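Local coordinates for conserved hypothetical protein (Sulfolobus solfataricus, PDB 2FNA), which is an archaeal AAA+ ATPase that binds ADP, probably hydrolyses ATP through its P-loop core, and has an unestablished cellular role, at residues I46-I51 against Y58-L63; K272-E277 against H335-K340; L187-P192 against R199-V204; R220-A225 against I252-K257. All coordinates share one frame; numbering follows the deposited sequence. Where two conformers were deposited one is given.

Interaction 1: I46-I51 against Y58-L63; sequences IIKIGI and YIYLDL. With EDO (1,2-ethanediol), chain H; EDO (1,2-ethanediol), chain E.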
# COMPACT_ATOMS: atom_id res chain seq x y z
N ILE A 46 4.28 8.00 -5.72
CA ILE A 46 3.53 9.19 -6.13
C ILE A 46 3.15 10.05 -4.95
O ILE A 46 3.02 11.26 -5.10
CB ILE A 46 2.28 8.90 -6.99
CG1 ILE A 46 1.21 8.10 -6.24
CG2 ILE A 46 2.65 8.28 -8.30
CD1 ILE A 46 -0.17 8.27 -6.87
N ILE A 47 2.98 9.43 -3.79
CA ILE A 47 2.69 10.13 -2.54
C ILE A 47 3.89 10.98 -2.15
O ILE A 47 3.73 12.17 -1.84
CB ILE A 47 2.32 9.14 -1.40
CG1 ILE A 47 0.95 8.52 -1.68
CG2 ILE A 47 2.22 9.84 -0.03
CD1 ILE A 47 0.54 7.45 -0.70
N LYS A 48 5.08 10.38 -2.17
CA LYS A 48 6.32 11.12 -1.91
C LYS A 48 6.58 12.23 -2.94
O LYS A 48 6.89 13.35 -2.58
CB LYS A 48 7.47 10.16 -1.90
CG LYS A 48 7.43 9.24 -0.68
CD LYS A 48 8.30 8.00 -0.87
CE LYS A 48 9.24 7.86 0.25
NZ LYS A 48 10.26 8.96 0.21
N ILE A 49 6.41 11.93 -4.22
CA ILE A 49 6.55 12.92 -5.26
C ILE A 49 5.55 14.04 -5.01
O ILE A 49 5.92 15.21 -5.02
CB ILE A 49 6.35 12.29 -6.67
CG1 ILE A 49 7.54 11.39 -7.01
CG2 ILE A 49 6.13 13.36 -7.75
CD1 ILE A 49 7.25 10.46 -8.16
N GLY A 50 4.28 13.66 -4.76
CA GLY A 50 3.18 14.61 -4.53
C GLY A 50 3.45 15.56 -3.37
O GLY A 50 3.32 16.75 -3.52
N ILE A 51 3.83 15.03 -2.20
CA ILE A 51 4.07 15.88 -1.03
C ILE A 51 5.32 16.71 -1.15
O ILE A 51 5.36 17.83 -0.66
CB ILE A 51 4.09 15.09 0.35
CG1 ILE A 51 5.27 14.16 0.50
CG2 ILE A 51 2.77 14.35 0.57
CD1 ILE A 51 5.09 13.16 1.71
N TYR A 58 3.54 18.10 6.55
CA TYR A 58 2.94 16.79 6.50
C TYR A 58 3.45 15.91 7.63
O TYR A 58 4.50 16.19 8.26
CB TYR A 58 3.21 16.13 5.14
CG TYR A 58 4.66 15.76 4.92
CD1 TYR A 58 5.57 16.68 4.37
CD2 TYR A 58 5.13 14.49 5.26
CE1 TYR A 58 6.93 16.33 4.17
CE2 TYR A 58 6.49 14.15 5.07
CZ TYR A 58 7.37 15.07 4.52
OH TYR A 58 8.68 14.70 4.33
N ILE A 59 2.64 14.89 7.90
CA ILE A 59 2.92 13.80 8.81
C ILE A 59 2.86 12.54 7.94
O ILE A 59 1.88 12.33 7.25
CB ILE A 59 1.79 13.72 9.89
CG1 ILE A 59 1.95 14.84 10.92
CG2 ILE A 59 1.72 12.33 10.54
CD1 ILE A 59 3.16 14.73 11.80
N TYR A 60 3.91 11.73 7.95
CA TYR A 60 3.94 10.54 7.12
C TYR A 60 3.97 9.28 7.96
O TYR A 60 5.00 8.95 8.51
CB TYR A 60 5.16 10.57 6.22
CG TYR A 60 5.06 9.67 5.03
CD1 TYR A 60 5.04 8.27 5.18
CD2 TYR A 60 4.96 10.20 3.75
CE1 TYR A 60 4.94 7.45 4.07
CE2 TYR A 60 4.88 9.39 2.64
CZ TYR A 60 4.86 8.02 2.81
OH TYR A 60 4.78 7.21 1.71
N LEU A 61 2.85 8.57 8.05
CA LEU A 61 2.82 7.29 8.77
C LEU A 61 3.03 6.10 7.82
O LEU A 61 2.15 5.75 7.03
CB LEU A 61 1.52 7.11 9.56
CG LEU A 61 1.23 8.15 10.65
CD1 LEU A 61 0.02 7.73 11.50
CD2 LEU A 61 2.43 8.34 11.55
N ASP A 62 4.23 5.52 7.91
CA ASP A 62 4.62 4.36 7.13
C ASP A 62 4.23 3.07 7.89
O ASP A 62 4.92 2.61 8.79
CB ASP A 62 6.12 4.44 6.85
CG ASP A 62 6.58 3.39 5.89
OD1 ASP A 62 5.76 2.87 5.12
OD2 ASP A 62 7.79 3.08 5.92
N LEU A 63 3.07 2.53 7.56
CA LEU A 63 2.42 1.50 8.39
C LEU A 63 2.83 0.13 7.94
O LEU A 63 2.51 -0.85 8.58
CB LEU A 63 0.91 1.69 8.36
CG LEU A 63 0.46 3.06 8.89
CD1 LEU A 63 -1.00 3.41 8.52
CD2 LEU A 63 0.69 3.14 10.41
C1 EDO H . 8.72 12.36 1.42
O1 EDO H . 9.85 11.78 0.76
C2 EDO H . 8.72 11.96 2.89
O2 EDO H . 8.75 10.53 3.05
C1 EDO E . 7.68 16.78 7.38
O1 EDO E . 8.48 15.84 8.10
C2 EDO E . 7.20 17.90 8.29
O2 EDO E . 6.32 18.77 7.56
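I47 and I51 of the helix press methyl groups against Y58 and Y60 of the strand, and apolar packing makes up most of the contact. I51 CD1 meets the Y60 ring at its edge, near the ring plane, 3.6 Å from Y60 CD2. I47 CG2 approaches the same ring obliquely, 3.8 Å from Y60 CE2. A CH-pi contact is the second kind: I51 CD1 also lies over one face of the Y58 ring, 3.9 Å from its centroid. CG1 of I51 is wedged between the backbone N and the carbonyl carbon (chi1 68°), and its extended chain then carries CD1 out to both tyrosines. An ethanediol covers the other face of Y58. Polar contacts lie at the margin, where K48 bends its chain and gives NZ to O1 of another ethanediol (2.9 Å). Tyrosine suits position 60 because its ring packs beneath the helix while its hydroxyl bonds to D144 on the neighbouring strand. The local axes of 46-51 and 58-62 run nearly antiparallel (168°) and come within 11.4 Å, as expected where the helix that probably follows a Walker A loop covers the parallel sheet of a P-loop NTPase.

Interaction 2: K272-E277 against H335-K340; sequences KLILKE and HSWIIK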
# COMPACT_ATOMS: atom_id res chain seq x y z
N LYS A 272 10.84 -14.92 -3.58
CA LYS A 272 11.19 -14.82 -2.15
C LYS A 272 10.32 -13.78 -1.47
O LYS A 272 9.71 -14.03 -0.41
CB LYS A 272 12.66 -14.46 -1.98
CG LYS A 272 13.58 -15.66 -1.72
CD LYS A 272 15.05 -15.21 -1.65
N LEU A 273 10.25 -12.60 -2.07
CA LEU A 273 9.43 -11.55 -1.50
C LEU A 273 7.95 -11.91 -1.47
O LEU A 273 7.31 -11.77 -0.46
CB LEU A 273 9.69 -10.24 -2.22
CG LEU A 273 9.06 -9.01 -1.56
CD1 LEU A 273 9.47 -8.87 -0.12
CD2 LEU A 273 9.48 -7.76 -2.37
N ILE A 274 7.41 -12.43 -2.56
CA ILE A 274 6.00 -12.84 -2.58
C ILE A 274 5.66 -13.87 -1.50
O ILE A 274 4.65 -13.75 -0.82
CB ILE A 274 5.58 -13.35 -3.96
CG1 ILE A 274 5.53 -12.18 -4.94
CG2 ILE A 274 4.22 -14.12 -3.91
CD1 ILE A 274 5.75 -12.53 -6.38
N LEU A 275 6.50 -14.88 -1.34
CA LEU A 275 6.23 -15.95 -0.37
C LEU A 275 6.39 -15.47 1.09
O LEU A 275 5.72 -15.97 1.99
CB LEU A 275 7.16 -17.14 -0.63
CG LEU A 275 6.90 -17.93 -1.93
CD1 LEU A 275 7.91 -19.05 -2.12
CD2 LEU A 275 5.52 -18.48 -1.96
N LYS A 276 7.26 -14.49 1.31
CA LYS A 276 7.35 -13.86 2.62
C LYS A 276 6.07 -13.08 2.93
O LYS A 276 5.56 -13.11 4.05
CB LYS A 276 8.56 -12.94 2.69
CG LYS A 276 8.88 -12.50 4.11
CD LYS A 276 9.66 -11.22 4.14
CE LYS A 276 10.19 -10.95 5.53
NZ LYS A 276 9.16 -11.28 6.59
N GLU A 277 5.57 -12.36 1.93
CA GLU A 277 4.30 -11.65 2.03
C GLU A 277 3.12 -12.62 2.22
O GLU A 277 2.13 -12.30 2.88
CB GLU A 277 4.10 -10.79 0.78
CG GLU A 277 5.04 -9.58 0.78
CD GLU A 277 5.02 -8.79 -0.49
OE1 GLU A 277 4.43 -9.25 -1.50
OE2 GLU A 277 5.64 -7.71 -0.50
N HIS A 335 -7.46 -9.34 0.33
CA HIS A 335 -6.06 -9.07 0.55
C HIS A 335 -5.28 -9.01 -0.79
O HIS A 335 -4.07 -8.78 -0.81
CB HIS A 335 -5.46 -10.07 1.56
CG HIS A 335 -5.97 -9.90 2.96
ND1 HIS A 335 -5.27 -9.21 3.94
CD2 HIS A 335 -7.13 -10.30 3.54
CE1 HIS A 335 -5.97 -9.21 5.06
NE2 HIS A 335 -7.10 -9.86 4.84
N SER A 336 -6.01 -9.10 -1.90
CA SER A 336 -5.48 -8.84 -3.26
C SER A 336 -4.49 -9.91 -3.75
O SER A 336 -3.61 -9.63 -4.59
CB SER A 336 -4.91 -7.43 -3.34
OG SER A 336 -5.96 -6.48 -3.32
N TRP A 337 -4.68 -11.15 -3.30
CA TRP A 337 -3.84 -12.26 -3.76
C TRP A 337 -4.36 -12.78 -5.07
O TRP A 337 -3.57 -13.12 -5.99
CB TRP A 337 -3.76 -13.38 -2.72
CG TRP A 337 -2.88 -12.97 -1.66
CD1 TRP A 337 -3.22 -12.39 -0.47
CD2 TRP A 337 -1.46 -12.99 -1.69
NE1 TRP A 337 -2.10 -12.10 0.25
CE2 TRP A 337 -1.00 -12.44 -0.48
CE3 TRP A 337 -0.52 -13.45 -2.63
CZ2 TRP A 337 0.35 -12.33 -0.19
CZ3 TRP A 337 0.81 -13.33 -2.34
CH2 TRP A 337 1.25 -12.78 -1.14
N ILE A 338 -5.69 -12.82 -5.16
CA ILE A 338 -6.40 -13.21 -6.37
C ILE A 338 -7.44 -12.17 -6.79
O ILE A 338 -7.77 -11.25 -6.05
CB ILE A 338 -7.04 -14.60 -6.20
CG1 ILE A 338 -8.17 -14.61 -5.16
CG2 ILE A 338 -5.96 -15.62 -5.81
CD1 ILE A 338 -8.83 -15.99 -4.95
N ILE A 339 -7.91 -12.31 -8.03
CA ILE A 339 -8.97 -11.49 -8.60
C ILE A 339 -9.91 -12.45 -9.35
O ILE A 339 -9.46 -13.39 -10.00
CB ILE A 339 -8.40 -10.37 -9.54
CG1 ILE A 339 -7.47 -9.45 -8.73
CG2 ILE A 339 -9.52 -9.54 -10.13
CD1 ILE A 339 -6.62 -8.47 -9.54
N LYS A 340 -11.21 -12.25 -9.22
CA LYS A 340 -12.18 -13.10 -9.91
C LYS A 340 -12.66 -12.38 -11.17
O LYS A 340 -13.16 -11.25 -11.09
CB LYS A 340 -13.36 -13.45 -8.99
CG LYS A 340 -14.19 -14.67 -9.49
CD LYS A 340 -15.41 -14.92 -8.62
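W337, which leads into the strand hairpin expected to form the wing of an MCM-type winged-helix domain, drives its indole edge-on against I274 and E277 of helix 259-282. A Schellman motif sets the tryptophan in place: S336, with positive phi, ends helix 322-334, and W337 N bonds back to L332 O. From there W337 CG turns opposite the carbonyl carbon and beside the backbone N (chi1 -75°), and the benzo half of the ring reaches across to the helix. Its rim faces two backbone carbonyls near the ring plane, with W337 CZ2 3.5 Å from E277 O and W337 CH2 3.6 Å from I274 O. These are not hydrogen bonds, but the weakly positive C-H rim probably suits the carbonyl oxygens. I274 adds an apolar touch, its CG2 lying in the ring plane 3.8 Å from W337 CZ3, while E277 offers CB at 4.0 Å from W337 CH2. F278 and F281 pack edge-to-face with the indole. With an alanine here in place of W337, a gap would probably open beside I274, and both phenylalanines would lose their aromatic partner. A branched aliphatic residue suits a buried spot beside the rim of the indole; glutamate serves differently, since its aliphatic base packs here while its extended chain carries the carboxylate to a salt bridge with R40. The arrangement is consistent with packing between a long helix beside the nucleotide site and the turn before the wing of a probable winged-helix domain.

Interaction 3: L187-P192 against R199-V204; sequences LRVEDP and RAFSTV. With EDO (1,2-ethanediol), chain I; EDO (1,2-ethanediol), chain F.
A small apolar contact, L187 and V189 against F201, closes the loop between helix 180-186 and edge strand 202-206 of the parallel sheet. F201 CE2 is the meeting point, 3.7 Å from L187 CD1 and 3.9 Å from V189 CG2, both methyls coming obliquely onto the ring. With V189 CG1 anti to the backbone N (chi1 175°), CG2 is the branch that meets the ring, and the two aliphatic side chains run past the phenylalanine in the opposite direction. R188, which separates them, adopts positive phi in a Schellman motif that ends the helix; V189 sits inside the type I beta turn from R188 to D191, held by D191 N to R188 O at 3.0 Å. A branched leucine suits the buried end, where it also reaches L34 of the adjacent strand. F201 is broad enough to meet both loop residues as well as I32 and L34. R199 O lies over one face of the F201 ring. The backbone N of F201 donates to O2 of an ethanediol at 3.0 Å. The salt bridge of R199 with D166 ties the strand's approach to helix 158-167. Such a helix-to-edge-strand connection belongs to the alpha/beta crossovers of the P-loop NTPase fold.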
# COMPACT_ATOMS: atom_id res chain seq x y z
N LEU A 187 -12.47 1.48 6.51
CA LEU A 187 -13.16 2.76 6.50
C LEU A 187 -14.69 2.58 6.62
O LEU A 187 -15.42 3.58 6.72
CB LEU A 187 -12.78 3.53 5.21
CG LEU A 187 -11.31 3.94 4.99
CD1 LEU A 187 -11.03 4.39 3.56
CD2 LEU A 187 -10.87 5.03 5.96
N ARG A 188 -15.12 1.30 6.64
CA ARG A 188 -16.49 0.89 6.89
C ARG A 188 -17.46 1.55 5.90
O ARG A 188 -18.56 1.92 6.26
CB ARG A 188 -16.89 1.15 8.35
CG ARG A 188 -15.82 0.68 9.35
CD ARG A 188 -16.31 0.54 10.79
NE ARG A 188 -15.26 0.00 11.67
CZ ARG A 188 -15.45 -0.35 12.95
NH1 ARG A 188 -16.65 -0.25 13.53
NH2 ARG A 188 -14.44 -0.82 13.67
N VAL A 189 -17.03 1.66 4.65
CA VAL A 189 -17.82 2.24 3.56
C VAL A 189 -19.15 1.57 3.35
O VAL A 189 -20.09 2.18 2.81
CB VAL A 189 -16.96 2.25 2.25
CG1 VAL A 189 -17.74 2.72 1.04
CG2 VAL A 189 -15.78 3.16 2.44
N GLU A 190 -19.24 0.31 3.79
CA GLU A 190 -20.47 -0.50 3.69
C GLU A 190 -21.49 -0.33 4.81
O GLU A 190 -22.55 -0.91 4.78
CB GLU A 190 -20.09 -2.00 3.57
CG GLU A 190 -19.80 -2.77 4.90
CD GLU A 190 -18.54 -2.29 5.69
OE1 GLU A 190 -17.58 -1.69 5.08
OE2 GLU A 190 -18.53 -2.52 6.93
N ASP A 191 -21.16 0.44 5.83
CA ASP A 191 -21.95 0.50 7.04
C ASP A 191 -22.62 1.86 7.18
O ASP A 191 -21.94 2.86 7.42
CB ASP A 191 -21.03 0.23 8.23
CG ASP A 191 -21.75 0.26 9.58
OD1 ASP A 191 -22.97 0.57 9.63
OD2 ASP A 191 -21.06 -0.03 10.59
N PRO A 192 -23.95 1.92 7.00
CA PRO A 192 -24.64 3.20 7.07
C PRO A 192 -24.46 3.97 8.37
O PRO A 192 -24.64 5.18 8.37
CB PRO A 192 -26.12 2.83 6.89
CG PRO A 192 -26.17 1.45 6.40
CD PRO A 192 -24.86 0.80 6.70
N ARG A 199 -19.59 9.66 2.37
CA ARG A 199 -18.65 10.73 2.07
C ARG A 199 -17.75 10.33 0.93
O ARG A 199 -17.25 9.22 0.92
CB ARG A 199 -17.85 11.06 3.33
CG ARG A 199 -18.75 11.65 4.38
CD ARG A 199 -18.12 11.68 5.75
NE ARG A 199 -18.97 12.46 6.65
CZ ARG A 199 -20.12 12.03 7.19
NH1 ARG A 199 -20.62 10.80 6.95
NH2 ARG A 199 -20.80 12.85 7.99
N ALA A 200 -17.53 11.20 -0.04
CA ALA A 200 -16.76 10.80 -1.21
C ALA A 200 -15.26 10.96 -0.96
O ALA A 200 -14.83 11.88 -0.27
CB ALA A 200 -17.21 11.56 -2.46
N PHE A 201 -14.49 9.98 -1.46
CA PHE A 201 -13.04 10.04 -1.44
C PHE A 201 -12.54 10.31 -2.84
O PHE A 201 -13.02 9.70 -3.79
CB PHE A 201 -12.48 8.70 -0.96
CG PHE A 201 -13.05 8.22 0.35
CD1 PHE A 201 -13.44 9.11 1.34
CD2 PHE A 201 -13.17 6.86 0.61
CE1 PHE A 201 -13.97 8.67 2.54
CE2 PHE A 201 -13.68 6.40 1.83
CZ PHE A 201 -14.08 7.32 2.78
N SER A 202 -11.58 11.22 -2.97
CA SER A 202 -10.85 11.40 -4.22
C SER A 202 -9.91 10.20 -4.34
O SER A 202 -9.05 9.97 -3.46
CB SER A 202 -10.04 12.69 -4.21
OG SER A 202 -9.35 12.88 -5.44
N THR A 203 -10.09 9.45 -5.42
CA THR A 203 -9.43 8.13 -5.56
C THR A 203 -8.54 8.10 -6.80
O THR A 203 -8.96 8.52 -7.91
CB THR A 203 -10.49 7.01 -5.62
OG1 THR A 203 -11.35 7.13 -4.48
CG2 THR A 203 -9.83 5.60 -5.60
N VAL A 204 -7.30 7.69 -6.59
CA VAL A 204 -6.29 7.46 -7.63
C VAL A 204 -5.87 5.99 -7.57
O VAL A 204 -5.58 5.47 -6.49
CB VAL A 204 -5.07 8.34 -7.33
CG1 VAL A 204 -4.02 8.17 -8.38
CG2 VAL A 204 -5.48 9.81 -7.21
C1 EDO I . -17.53 3.03 13.53
O1 EDO I . -17.29 4.09 14.51
C2 EDO I . -18.99 2.52 13.50
O2 EDO I . -19.22 1.49 12.50
C1 EDO F . -16.56 5.64 -3.45
O1 EDO F . -15.56 4.74 -3.99
C2 EDO F . -16.03 6.63 -2.41
O2 EDO F . -16.14 7.96 -2.93

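Interaction 4: R220-A225 against I252-K257; sequences RGFQEA and IYLDNK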
# COMPACT_ATOMS: atom_id res chain seq x y z
N ARG A 220 12.90 3.91 -21.74
CA ARG A 220 13.31 5.17 -21.14
C ARG A 220 14.49 5.02 -20.17
O ARG A 220 15.38 5.86 -20.15
CB ARG A 220 12.14 5.85 -20.45
CG ARG A 220 12.60 6.99 -19.61
CD ARG A 220 11.53 7.99 -19.30
NE ARG A 220 11.98 8.74 -18.12
CZ ARG A 220 11.25 9.64 -17.48
NH1 ARG A 220 10.03 9.93 -17.90
NH2 ARG A 220 11.77 10.24 -16.40
N GLY A 221 14.53 3.96 -19.37
CA GLY A 221 15.60 3.81 -18.39
C GLY A 221 16.93 3.43 -19.01
O GLY A 221 18.01 3.81 -18.53
N PHE A 222 16.85 2.65 -20.09
CA PHE A 222 18.07 2.29 -20.85
C PHE A 222 18.65 3.43 -21.68
O PHE A 222 19.89 3.65 -21.72
CB PHE A 222 17.79 1.04 -21.71
CG PHE A 222 17.54 -0.20 -20.90
CD1 PHE A 222 18.28 -0.46 -19.74
CD2 PHE A 222 16.57 -1.12 -21.27
CE1 PHE A 222 18.06 -1.61 -18.99
CE2 PHE A 222 16.35 -2.27 -20.53
CZ PHE A 222 17.08 -2.52 -19.38
N GLN A 223 17.76 4.17 -22.34
CA GLN A 223 18.15 5.39 -23.04
C GLN A 223 18.83 6.38 -22.09
O GLN A 223 19.92 6.90 -22.37
CB GLN A 223 16.96 5.99 -23.82
CG GLN A 223 16.51 5.03 -24.98
CD GLN A 223 15.56 5.65 -26.01
OE1 GLN A 223 14.98 6.73 -25.78
NE2 GLN A 223 15.39 4.96 -27.16
N GLU A 224 18.26 6.54 -20.91
CA GLU A 224 18.86 7.35 -19.86
C GLU A 224 20.22 6.85 -19.34
O GLU A 224 21.11 7.66 -19.08
CB GLU A 224 17.87 7.44 -18.71
CG GLU A 224 18.40 7.91 -17.36
CD GLU A 224 17.29 7.87 -16.30
OE1 GLU A 224 16.23 8.52 -16.54
OE2 GLU A 224 17.48 7.17 -15.27
N ALA A 225 20.40 5.53 -19.17
CA ALA A 225 21.72 4.97 -18.83
C ALA A 225 22.72 5.05 -20.00
O ALA A 225 23.93 4.91 -19.81
CB ALA A 225 21.60 3.51 -18.36
N ILE A 252 19.23 -4.52 -12.19
CA ILE A 252 20.13 -5.65 -12.30
C ILE A 252 20.76 -5.72 -13.67
O ILE A 252 21.96 -5.98 -13.80
CB ILE A 252 19.44 -7.01 -11.98
CG1 ILE A 252 18.91 -7.03 -10.55
CG2 ILE A 252 20.42 -8.15 -12.16
CD1 ILE A 252 19.94 -6.78 -9.50
N TYR A 253 19.96 -5.52 -14.73
CA TYR A 253 20.54 -5.58 -16.07
C TYR A 253 21.59 -4.49 -16.28
O TYR A 253 22.59 -4.71 -16.92
CB TYR A 253 19.46 -5.44 -17.17
CG TYR A 253 20.09 -5.62 -18.53
CD1 TYR A 253 20.28 -6.87 -19.07
CD2 TYR A 253 20.53 -4.51 -19.27
CE1 TYR A 253 20.91 -7.04 -20.30
CE2 TYR A 253 21.13 -4.67 -20.50
CZ TYR A 253 21.31 -5.94 -21.01
OH TYR A 253 21.92 -6.12 -22.23
N LEU A 254 21.37 -3.31 -15.74
CA LEU A 254 22.37 -2.25 -15.84
C LEU A 254 23.63 -2.64 -15.10
O LEU A 254 24.75 -2.33 -15.49
CB LEU A 254 21.81 -0.94 -15.29
CG LEU A 254 20.80 -0.18 -16.16
CD1 LEU A 254 20.52 1.16 -15.53
CD2 LEU A 254 21.30 0.02 -17.57
N ASP A 255 23.45 -3.38 -14.03
CA ASP A 255 24.56 -3.73 -13.20
C ASP A 255 25.38 -4.84 -13.79
O ASP A 255 26.58 -4.89 -13.59
CB ASP A 255 24.07 -4.14 -11.81
CG ASP A 255 25.18 -4.21 -10.83
OD1 ASP A 255 25.95 -3.22 -10.74
OD2 ASP A 255 25.32 -5.27 -10.19
N ASN A 256 24.74 -5.75 -14.51
CA ASN A 256 25.44 -6.90 -14.99
C ASN A 256 25.42 -7.13 -16.54
O ASN A 256 26.30 -7.79 -17.06
CB ASN A 256 24.95 -8.11 -14.20
CG ASN A 256 24.22 -9.08 -15.04
OD1 ASN A 256 23.15 -8.76 -15.59
ND2 ASN A 256 24.83 -10.26 -15.23
N LYS A 257 24.45 -6.58 -17.25
CA LYS A 257 24.36 -6.67 -18.73
C LYS A 257 24.22 -8.09 -19.29
O LYS A 257 24.58 -8.34 -20.44
CB LYS A 257 25.55 -6.00 -19.41
CG LYS A 257 25.85 -4.59 -18.93
CD LYS A 257 25.02 -3.57 -19.63
CE LYS A 257 25.44 -2.17 -19.21
NZ LYS A 257 26.84 -1.83 -19.62
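L254 and F222 bury the most surface here, and A225 follows. L254 CD2 is the central atom: it comes in at the edge of the F222 ring, in its plane and 3.7 Å from F222 CD1, and it also rests 3.6 Å from A225 CB. With CG opposite the carbonyl carbon and the chain extended beyond it (chi2 -173°), L254 reaches across to the other helix with both methyls, and CD1 adds a second touch, 3.8 Å from A225 CB. Alanine suits its place because a single methyl allows the leucine fork to come close to the backbone. Segments 220-225 and 252-256 of helices 211-225 and 243-256 run in roughly the same direction and cross at -31°, their local axes 11.5 Å apart; the helices belong to the helical region after the core sheet, consistent with the lid of an AAA+ ATPase. The next atom along the same rim, F222 CE1, lies 3.8 Å from Y253 CD2, the ring planes inclined at 67° in an oblique pair. A serine in place of F222 would probably take one neighbour each from L254 CD2 and Y253, and leave F229 without its stacking partner. F229 stacks on F222 and packs edge-to-face with Y253, while F4, from the N-terminal segment, meets F222 edge-to-face. K257, whose positive phi ends helix 243-256, lays its CA over one face of the Y253 ring.

How the interactions relate
From the N terminus, interaction 1 closes first, over the short connection from helix 43-54 to strand 58-62. Interaction 3 comes next, another short closure, into the strand at the other edge of the same sheet; the two meet where I46 CD1 packs 4.1 Å from V204 CG1. Interaction 4 follows soon after strand 202-206, joining helices 211-225 and 243-256. Interaction 2 spans the longest gap, 57 residues, bringing the turn before strand 338-340 back to helix 259-282, the helix directly after 243-256. All four lie in series, none nested or crossed. Interactions 1 and 3 thus involve the two edge strands, interaction 4 joins two helices, and interaction 2 ties helix 259-282 to the probable winged-helix part.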